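Local coordinates for protein acetyl transferase (Salmonella typhimurium, PDB 1S7K) that probably transfers an acetyl group from acetyl-coenzyme A to the N-terminal alpha-amino group of ribosomal protein L7/L12, at residues P25-L30 / N79-V84; R132-C137 / M174-I179. One frame throughout, in Å; residues are numbered along the deposited sequence.

Interaction 1. Residues P25-L30 / N79-V84; sequences PALHQL and NEMAGV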
ATOM      1  N   PRO A  25     -11.382  27.228   3.468  1.00 27.46           N
ATOM      2  CA  PRO A  25     -12.349  27.811   4.410  1.00 27.63           C
ATOM      3  C   PRO A  25     -13.608  27.015   4.623  1.00 26.69           C
ATOM      4  O   PRO A  25     -14.056  26.795   5.744  1.00 28.00           O
ATOM      5  CB  PRO A  25     -12.651  29.182   3.807  1.00 28.00           C
ATOM      6  CG  PRO A  25     -11.371  29.534   3.055  1.00 29.46           C
ATOM      7  CD  PRO A  25     -10.971  28.199   2.430  1.00 28.33           C
ATOM      8  N   ALA A  26     -14.216  26.603   3.522  1.00 27.61           N
ATOM      9  CA  ALA A  26     -15.472  25.855   3.578  1.00 26.38           C
ATOM     10  C   ALA A  26     -15.347  24.383   4.027  1.00 26.53           C
ATOM     11  O   ALA A  26     -16.176  23.827   4.773  1.00 25.10           O
ATOM     12  CB  ALA A  26     -16.104  25.926   2.209  1.00 28.38           C
ATOM     13  N   LEU A  27     -14.316  23.728   3.529  1.00 26.80           N
ATOM     14  CA  LEU A  27     -14.134  22.326   3.912  1.00 26.52           C
ATOM     15  C   LEU A  27     -13.864  22.236   5.404  1.00 27.46           C
ATOM     16  O   LEU A  27     -14.422  21.372   6.090  1.00 24.93           O
ATOM     17  CB  LEU A  27     -12.965  21.737   3.149  1.00 25.73           C
ATOM     18  CG  LEU A  27     -12.534  20.312   3.513  1.00 24.29           C
ATOM     19  CD1 LEU A  27     -13.612  19.226   3.218  1.00 24.23           C
ATOM     20  CD2 LEU A  27     -11.268  20.100   2.712  1.00 24.59           C
ATOM     21  N   HIS A  28     -13.026  23.156   5.895  1.00 29.04           N
ATOM     22  CA  HIS A  28     -12.673  23.169   7.313  1.00 31.10           C
ATOM     23  C   HIS A  28     -13.958  23.227   8.088  1.00 31.38           C
ATOM     24  O   HIS A  28     -14.095  22.574   9.095  1.00 30.76           O
ATOM     25  CB  HIS A  28     -11.803  24.382   7.685  1.00 32.54           C
ATOM     26  CG  HIS A  28     -11.250  24.329   9.088  1.00 34.03           C
ATOM     27  ND1 HIS A  28     -10.744  23.169   9.646  1.00 34.58           N
ATOM     28  CD2 HIS A  28     -11.069  25.302  10.019  1.00 35.25           C
ATOM     29  CE1 HIS A  28     -10.275  23.432  10.856  1.00 35.71           C
ATOM     30  NE2 HIS A  28     -10.457  24.720  11.108  1.00 35.17           N
ATOM     31  N   GLN A  29     -14.903  24.028   7.609  1.00 32.45           N
ATOM     32  CA  GLN A  29     -16.189  24.144   8.283  1.00 32.90           C
ATOM     33  C   GLN A  29     -16.888  22.789   8.365  1.00 32.31           C
ATOM     34  O   GLN A  29     -17.462  22.441   9.390  1.00 30.30           O
ATOM     35  CB  GLN A  29     -17.082  25.120   7.526  1.00 35.37           C
ATOM     36  CG  GLN A  29     -16.770  26.580   7.779  1.00 38.97           C
ATOM     37  CD  GLN A  29     -17.298  27.023   9.135  1.00 41.33           C
ATOM     38  OE1 GLN A  29     -16.571  26.987  10.134  1.00 40.90           O
ATOM     39  NE2 GLN A  29     -18.591  27.403   9.181  1.00 43.60           N
ATOM     40  N   LEU A  30     -16.870  22.043   7.258  1.00 32.44           N
ATOM     41  CA  LEU A  30     -17.503  20.727   7.206  1.00 32.01           C
ATOM     42  C   LEU A  30     -16.692  19.732   8.043  1.00 32.89           C
ATOM     43  O   LEU A  30     -17.272  18.897   8.750  1.00 31.27           O
ATOM     44  CB  LEU A  30     -17.590  20.252   5.743  1.00 32.81           C
ATOM     45  CG  LEU A  30     -18.855  19.489   5.316  1.00 33.06           C
ATOM     46  CD1 LEU A  30     -20.083  20.292   5.719  1.00 31.34           C
ATOM     47  CD2 LEU A  30     -18.842  19.248   3.814  1.00 32.39           C
ATOM     48  N   ASN A  79     -24.163  22.894  -6.196  1.00 24.35           N
ATOM     49  CA  ASN A  79     -23.204  23.939  -5.791  1.00 25.32           C
ATOM     50  C   ASN A  79     -22.824  24.077  -4.313  1.00 24.89           C
ATOM     51  O   ASN A  79     -22.099  24.997  -3.942  1.00 26.25           O
ATOM     52  CB  ASN A  79     -23.662  25.312  -6.321  1.00 26.05           C
ATOM     53  CG  ASN A  79     -23.562  25.392  -7.824  1.00 27.51           C
ATOM     54  OD1 ASN A  79     -22.534  25.047  -8.379  1.00 26.10           O
ATOM     55  ND2 ASN A  79     -24.646  25.821  -8.491  1.00 27.20           N
ATOM     56  N   GLU A  80     -23.271  23.150  -3.487  1.00 24.74           N
ATOM     57  CA  GLU A  80     -22.954  23.158  -2.065  1.00 24.71           C
ATOM     58  C   GLU A  80     -21.883  22.095  -1.823  1.00 24.45           C
ATOM     59  O   GLU A  80     -21.979  21.006  -2.352  1.00 21.62           O
ATOM     60  CB  GLU A  80     -24.188  22.786  -1.269  1.00 26.87           C
ATOM     61  CG  GLU A  80     -24.056  23.132   0.172  1.00 30.84           C
ATOM     62  CD  GLU A  80     -25.238  22.710   0.977  1.00 32.44           C
ATOM     63  OE1 GLU A  80     -26.369  22.608   0.428  1.00 34.11           O
ATOM     64  OE2 GLU A  80     -25.035  22.495   2.190  1.00 33.43           O
ATOM     65  N   MET A  81     -20.871  22.394  -1.027  1.00 21.14           N
ATOM     66  CA  MET A  81     -19.862  21.348  -0.801  1.00 21.50           C
ATOM     67  C   MET A  81     -20.491  20.206   0.023  1.00 19.70           C
ATOM     68  O   MET A  81     -21.137  20.434   1.051  1.00 22.89           O
ATOM     69  CB  MET A  81     -18.655  21.978  -0.105  1.00 22.64           C
ATOM     70  CG  MET A  81     -17.322  21.290  -0.377  1.00 23.23           C
ATOM     71  SD  MET A  81     -16.124  21.863   0.897  1.00 22.56           S
ATOM     72  CE  MET A  81     -16.918  21.227   2.116  1.00 16.35           C
ATOM     73  N   ALA A  82     -20.336  18.950  -0.414  1.00 18.67           N
ATOM     74  CA  ALA A  82     -20.967  17.847   0.299  1.00 17.14           C
ATOM     75  C   ALA A  82     -20.038  16.780   0.862  1.00 16.77           C
ATOM     76  O   ALA A  82     -20.468  15.974   1.659  1.00 15.34           O
ATOM     77  CB  ALA A  82     -22.017  17.151  -0.604  1.00 18.44           C
ATOM     78  N   GLY A  83     -18.797  16.746   0.397  1.00 16.81           N
ATOM     79  CA  GLY A  83     -17.863  15.768   0.950  1.00 16.74           C
ATOM     80  C   GLY A  83     -16.601  15.716   0.146  1.00 16.42           C
ATOM     81  O   GLY A  83     -16.365  16.583  -0.668  1.00 15.49           O
ATOM     82  N   VAL A  84     -15.772  14.698   0.385  1.00 14.23           N
ATOM     83  CA  VAL A  84     -14.490  14.551  -0.294  1.00 13.30           C
ATOM     84  C   VAL A  84     -14.392  13.162  -0.975  1.00 10.75           C
ATOM     85  O   VAL A  84     -14.878  12.198  -0.428  1.00  9.31           O
ATOM     86  CB  VAL A  84     -13.315  14.613   0.707  1.00 13.23           C
ATOM     87  CG1 VAL A  84     -12.039  14.197  -0.004  1.00 13.85           C
ATOM     88  CG2 VAL A  84     -13.126  16.079   1.264  1.00 15.86           C
TER

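Interaction 2. Residues R132-C137 / M174-I179; sequences RFVIKC and MYARII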
ATOM      1  N   ARG A 132      -6.603   0.492 -12.503  1.00 10.92           N
ATOM      2  CA  ARG A 132      -6.965  -0.394 -11.398  1.00  9.29           C
ATOM      3  C   ARG A 132      -7.410   0.497 -10.212  1.00  9.23           C
ATOM      4  O   ARG A 132      -6.626   1.291  -9.664  1.00  9.25           O
ATOM      5  CB  ARG A 132      -5.757  -1.277 -10.986  1.00  8.98           C
ATOM      6  CG  ARG A 132      -6.131  -2.307  -9.806  1.00  7.67           C
ATOM      7  CD  ARG A 132      -4.876  -3.192  -9.417  1.00  9.97           C
ATOM      8  NE  ARG A 132      -4.989  -3.635  -8.036  1.00  8.13           N
ATOM      9  CZ  ARG A 132      -5.834  -4.577  -7.611  1.00 12.23           C
ATOM     10  NH1 ARG A 132      -5.920  -4.847  -6.314  1.00 11.29           N
ATOM     11  NH2 ARG A 132      -6.508  -5.335  -8.477  1.00 11.06           N
ATOM     12  N   PHE A 133      -8.684   0.388  -9.840  1.00  8.11           N
ATOM     13  CA  PHE A 133      -9.201   1.228  -8.775  1.00  9.33           C
ATOM     14  C   PHE A 133      -9.464   0.350  -7.602  1.00  8.45           C
ATOM     15  O   PHE A 133     -10.151  -0.669  -7.747  1.00 10.03           O
ATOM     16  CB  PHE A 133     -10.509   1.912  -9.227  1.00  9.85           C
ATOM     17  CG  PHE A 133     -10.336   2.758 -10.446  1.00  9.68           C
ATOM     18  CD1 PHE A 133     -10.501   2.202 -11.711  1.00  9.98           C
ATOM     19  CD2 PHE A 133      -9.927   4.083 -10.326  1.00 10.15           C
ATOM     20  CE1 PHE A 133     -10.260   2.951 -12.841  1.00 10.79           C
ATOM     21  CE2 PHE A 133      -9.680   4.853 -11.479  1.00 15.22           C
ATOM     22  CZ  PHE A 133      -9.856   4.268 -12.746  1.00  8.08           C
ATOM     23  N   VAL A 134      -8.914   0.707  -6.455  1.00  7.53           N
ATOM     24  CA  VAL A 134      -9.030  -0.156  -5.292  1.00  8.14           C
ATOM     25  C   VAL A 134      -9.700   0.439  -4.112  1.00  8.19           C
ATOM     26  O   VAL A 134      -9.481   1.600  -3.842  1.00  8.04           O
ATOM     27  CB  VAL A 134      -7.610  -0.581  -4.832  1.00  6.38           C
ATOM     28  CG1 VAL A 134      -7.676  -1.542  -3.625  1.00  8.40           C
ATOM     29  CG2 VAL A 134      -6.899  -1.291  -6.063  1.00 10.89           C
ATOM     30  N   ILE A 135     -10.587  -0.330  -3.460  1.00  7.34           N
ATOM     31  CA  ILE A 135     -11.233   0.142  -2.204  1.00  7.79           C
ATOM     32  C   ILE A 135     -10.848  -0.817  -1.104  1.00  9.89           C
ATOM     33  O   ILE A 135     -11.178  -2.030  -1.193  1.00  7.83           O
ATOM     34  CB  ILE A 135     -12.780   0.139  -2.271  1.00  6.83           C
ATOM     35  CG1 ILE A 135     -13.230   1.304  -3.159  1.00 10.17           C
ATOM     36  CG2 ILE A 135     -13.385   0.257  -0.792  1.00 11.55           C
ATOM     37  CD1 ILE A 135     -14.728   1.318  -3.613  1.00 10.89           C
ATOM     38  N   LYS A 136     -10.142  -0.315  -0.086  1.00  8.01           N
ATOM     39  CA  LYS A 136      -9.825  -1.151   1.079  1.00  9.55           C
ATOM     40  C   LYS A 136     -10.718  -0.567   2.155  1.00 11.80           C
ATOM     41  O   LYS A 136     -10.703   0.683   2.346  1.00 11.32           O
ATOM     42  CB  LYS A 136      -8.348  -0.974   1.488  1.00 12.38           C
ATOM     43  CG  LYS A 136      -7.350  -1.599   0.543  1.00 15.23           C
ATOM     44  CD  LYS A 136      -5.929  -1.072   0.781  1.00 17.78           C
ATOM     45  CE  LYS A 136      -5.354  -1.588   2.032  1.00 21.28           C
ATOM     46  NZ  LYS A 136      -4.050  -0.844   2.293  1.00 22.02           N
ATOM     47  N   CYS A 137     -11.560  -1.404   2.766  1.00  8.17           N
ATOM     48  CA  CYS A 137     -12.375  -0.861   3.871  1.00 10.95           C
ATOM     49  C   CYS A 137     -12.606  -1.947   4.914  1.00 10.09           C
ATOM     50  O   CYS A 137     -12.632  -3.162   4.581  1.00  9.76           O
ATOM     51  CB  CYS A 137     -13.688  -0.376   3.315  1.00 11.51           C
ATOM     52  SG  CYS A 137     -14.745  -1.673   2.522  1.00 13.19           S
ATOM     53  N   MET A 174     -10.524  -6.064   0.573  1.00  8.50           N
ATOM     54  CA  MET A 174      -9.876  -5.391  -0.514  1.00  7.96           C
ATOM     55  C   MET A 174     -10.720  -5.682  -1.735  1.00  8.35           C
ATOM     56  O   MET A 174     -10.903  -6.845  -2.118  1.00  8.60           O
ATOM     57  CB  MET A 174      -8.431  -5.883  -0.729  1.00  8.47           C
ATOM     58  CG  MET A 174      -7.899  -5.202  -2.046  1.00 14.77           C
ATOM     59  SD  MET A 174      -6.149  -5.502  -2.363  1.00 16.72           S
ATOM     60  CE  MET A 174      -5.472  -4.450  -1.079  1.00 17.90           C
ATOM     61  N   TYR A 175     -11.191  -4.603  -2.371  1.00  4.55           N
ATOM     62  CA  TYR A 175     -12.048  -4.645  -3.573  1.00  6.37           C
ATOM     63  C   TYR A 175     -11.343  -3.976  -4.738  1.00  8.42           C
ATOM     64  O   TYR A 175     -10.588  -3.013  -4.547  1.00  8.39           O
ATOM     65  CB  TYR A 175     -13.323  -3.829  -3.346  1.00  7.11           C
ATOM     66  CG  TYR A 175     -14.330  -4.407  -2.380  1.00 10.24           C
ATOM     67  CD1 TYR A 175     -15.308  -5.312  -2.815  1.00 12.02           C
ATOM     68  CD2 TYR A 175     -14.354  -3.987  -1.046  1.00 11.26           C
ATOM     69  CE1 TYR A 175     -16.329  -5.765  -1.886  1.00 10.42           C
ATOM     70  CE2 TYR A 175     -15.321  -4.427  -0.154  1.00 11.79           C
ATOM     71  CZ  TYR A 175     -16.324  -5.317  -0.585  1.00 13.38           C
ATOM     72  OH  TYR A 175     -17.357  -5.692   0.320  1.00 13.03           O
ATOM     73  N   ALA A 176     -11.568  -4.460  -5.940  1.00  8.44           N
ATOM     74  CA  ALA A 176     -10.944  -3.778  -7.076  1.00 10.10           C
ATOM     75  C   ALA A 176     -11.832  -3.780  -8.294  1.00  7.22           C
ATOM     76  O   ALA A 176     -12.683  -4.661  -8.473  1.00  8.04           O
ATOM     77  CB  ALA A 176      -9.514  -4.401  -7.453  1.00 10.62           C
ATOM     78  N   ARG A 177     -11.663  -2.748  -9.109  1.00  8.77           N
ATOM     79  CA  ARG A 177     -12.328  -2.670 -10.402  1.00 10.98           C
ATOM     80  C   ARG A 177     -11.283  -2.243 -11.405  1.00 12.11           C
ATOM     81  O   ARG A 177     -10.543  -1.274 -11.132  1.00 11.06           O
ATOM     82  CB  ARG A 177     -13.427  -1.593 -10.395  1.00 11.01           C
ATOM     83  CG  ARG A 177     -14.320  -1.774 -11.640  1.00 15.22           C
ATOM     84  CD  ARG A 177     -15.724  -1.158 -11.437  1.00 17.49           C
ATOM     85  NE  ARG A 177     -16.295  -0.884 -12.740  1.00 20.36           N
ATOM     86  CZ  ARG A 177     -17.252   0.003 -12.983  1.00 19.92           C
ATOM     87  NH1 ARG A 177     -17.795   0.706 -11.994  1.00 19.67           N
ATOM     88  NH2 ARG A 177     -17.587   0.254 -14.255  1.00 17.44           N
ATOM     89  N   ILE A 178     -11.202  -2.956 -12.540  1.00 12.89           N
ATOM     90  CA  ILE A 178     -10.268  -2.603 -13.607  1.00 10.48           C
ATOM     91  C   ILE A 178     -11.123  -1.991 -14.756  1.00 10.49           C
ATOM     92  O   ILE A 178     -12.192  -2.541 -15.120  1.00  9.65           O
ATOM     93  CB  ILE A 178      -9.545  -3.843 -14.183  1.00 12.77           C
ATOM     94  CG1 ILE A 178      -8.803  -4.625 -13.069  1.00 13.59           C
ATOM     95  CG2 ILE A 178      -8.598  -3.417 -15.362  1.00 12.92           C
ATOM     96  CD1 ILE A 178      -7.594  -3.990 -12.535  1.00 17.26           C
ATOM     97  N   ILE A 179     -10.677  -0.860 -15.292  1.00 10.50           N
ATOM     98  CA  ILE A 179     -11.352  -0.212 -16.437  1.00 10.45           C
ATOM     99  C   ILE A 179     -10.206   0.218 -17.414  1.00 14.20           C
ATOM    100  O   ILE A 179      -9.492   1.212 -17.198  1.00 14.44           O
ATOM    101  CB  ILE A 179     -12.189   1.051 -15.967  1.00  9.88           C
ATOM    102  CG1 ILE A 179     -13.238   0.634 -14.942  1.00 11.11           C
ATOM    103  CG2 ILE A 179     -12.900   1.612 -17.142  1.00 10.60           C
ATOM    104  CD1 ILE A 179     -14.125   1.824 -14.381  1.00 11.57           C
TER

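Interaction 1. Residues P25-L30 / N79-V84
Met-81 reaches from the strand to the helix and lays its thioether against Leu-27 and Leu-30. Its first two torsions are both extended, which carries SD straight out from the strand. The chain then bends at chi3 (64°), and this turns CE in between the two leucines. Met-81 SD lies 3.9 Å from Leu-27 CB. Met-81 CE lies 3.5 Å from Leu-27 CA, so the sulfur end rests on the helix backbone itself. The side chains of Met-81 and Leu-27 cross at about a right angle. Leu-30 meets Met-81 differently. The two side chains slide past each other in opposite directions, and Leu-30 CD2 comes to 3.2 Å from Met-81 CE. That approach is shorter than usual, and the exact place of CE is doubtful. Ala-26 is a lighter neighbour on the exposed side, with CB 4.3 Å from Met-81 SD.

Further along the strand, Val-84 CG2 meets Leu-27 CD1 at 3.7 Å, again with the side chains at about a right angle. The side-chain contacts are all apolar. Helix and strand axes are inclined at 64° and approach to 9.4 Å.

Ala-82 and Gly-83 form a classic beta bulge opposite Ile-75. Around the contact, Met-81 also packs on Leu-74 and Phe-76 of strand 71-77, while Leu-27 and Val-84 share Trp-102 of strand 96-103. Helix 24-33 thus lies against the sheet of the GNAT fold at the start of strand 80-91, which runs between strands 71-77 and 96-103 in the sheet.

Interaction 2. Residues R132-C137 / M174-I179
Phe-133 and Arg-177 face each other as a hydrogen-bonded antiparallel pair, and Ile-135 and Tyr-175 form the next. Each pair exchanges two N-H...O bonds. The one from Phe-133 N to Arg-177 O is 2.8 Å long and nearly straight (172°).

The tight part lies on both faces. On one, the Arg-132 chain runs extended from CG to NE. Ala-176 CB lies over one face of its guanidinium, 3.3 Å from Arg-132 NH2. Met-174 SD sits near the guanidinium plane, 4.0 Å from Arg-132 NH1, and Ile-178 CD1 packs on Arg-132 CG at 3.5 Å. On the other face, Ile-135 CB meets Tyr-175 CB at 4.1 Å. Chi1 of Cys-137 (62°) sets SG between its backbone N and carbonyl carbon. From there Cys-137 SG meets the edge of the Tyr-175 ring, 3.9 Å from CE2.

The looser part is the outer ends of two partly exposed side chains, Lys-136 and Arg-177. Lys-136 lies alongside Met-174 with its CG 3.8 Å from Met-174 CE, then leads its amino end away. Arg-177 also turns its tip off the contact, where NH1 makes a weak hydrogen bond to Asn-151 O. Ile-179 CD1 lies over one face of that guanidinium.

Arg-132 is buried, but Glu-156 salt-bridges NH1, and Lys-160 O of the second subunit accepts a weak hydrogen bond from NH2. Its charge is thus probably balanced close to the dimer contact. Tyr-175 OH bonds Asn-145. Cys-137 binds CoA covalently in another structure of this protein, so the Tyr-175 edge borders a thiol that CoA can reach.

After strands 7-9 and 14-18, helix 24-33 opens interaction 1. It closes when the chain, after helix 55-67 and strand 71-77, turns into strand 80-91. The enclosed loop includes the unmodelled residues 35-53. The chain then runs through strand 96-103 and helix 112-127 before interaction 2 opens at strand 132-138. That contact closes when strand 168-178 returns beside it, after helix 142-150 and strand 154-165. The two loops are in series and neither nest nor cross. Both contacts reach one mixed sheet, on opposite sides of the chain's centre, with centres 26 Å apart. Interaction 1 ties a helix to the sheet; interaction 2 joins two of its strands.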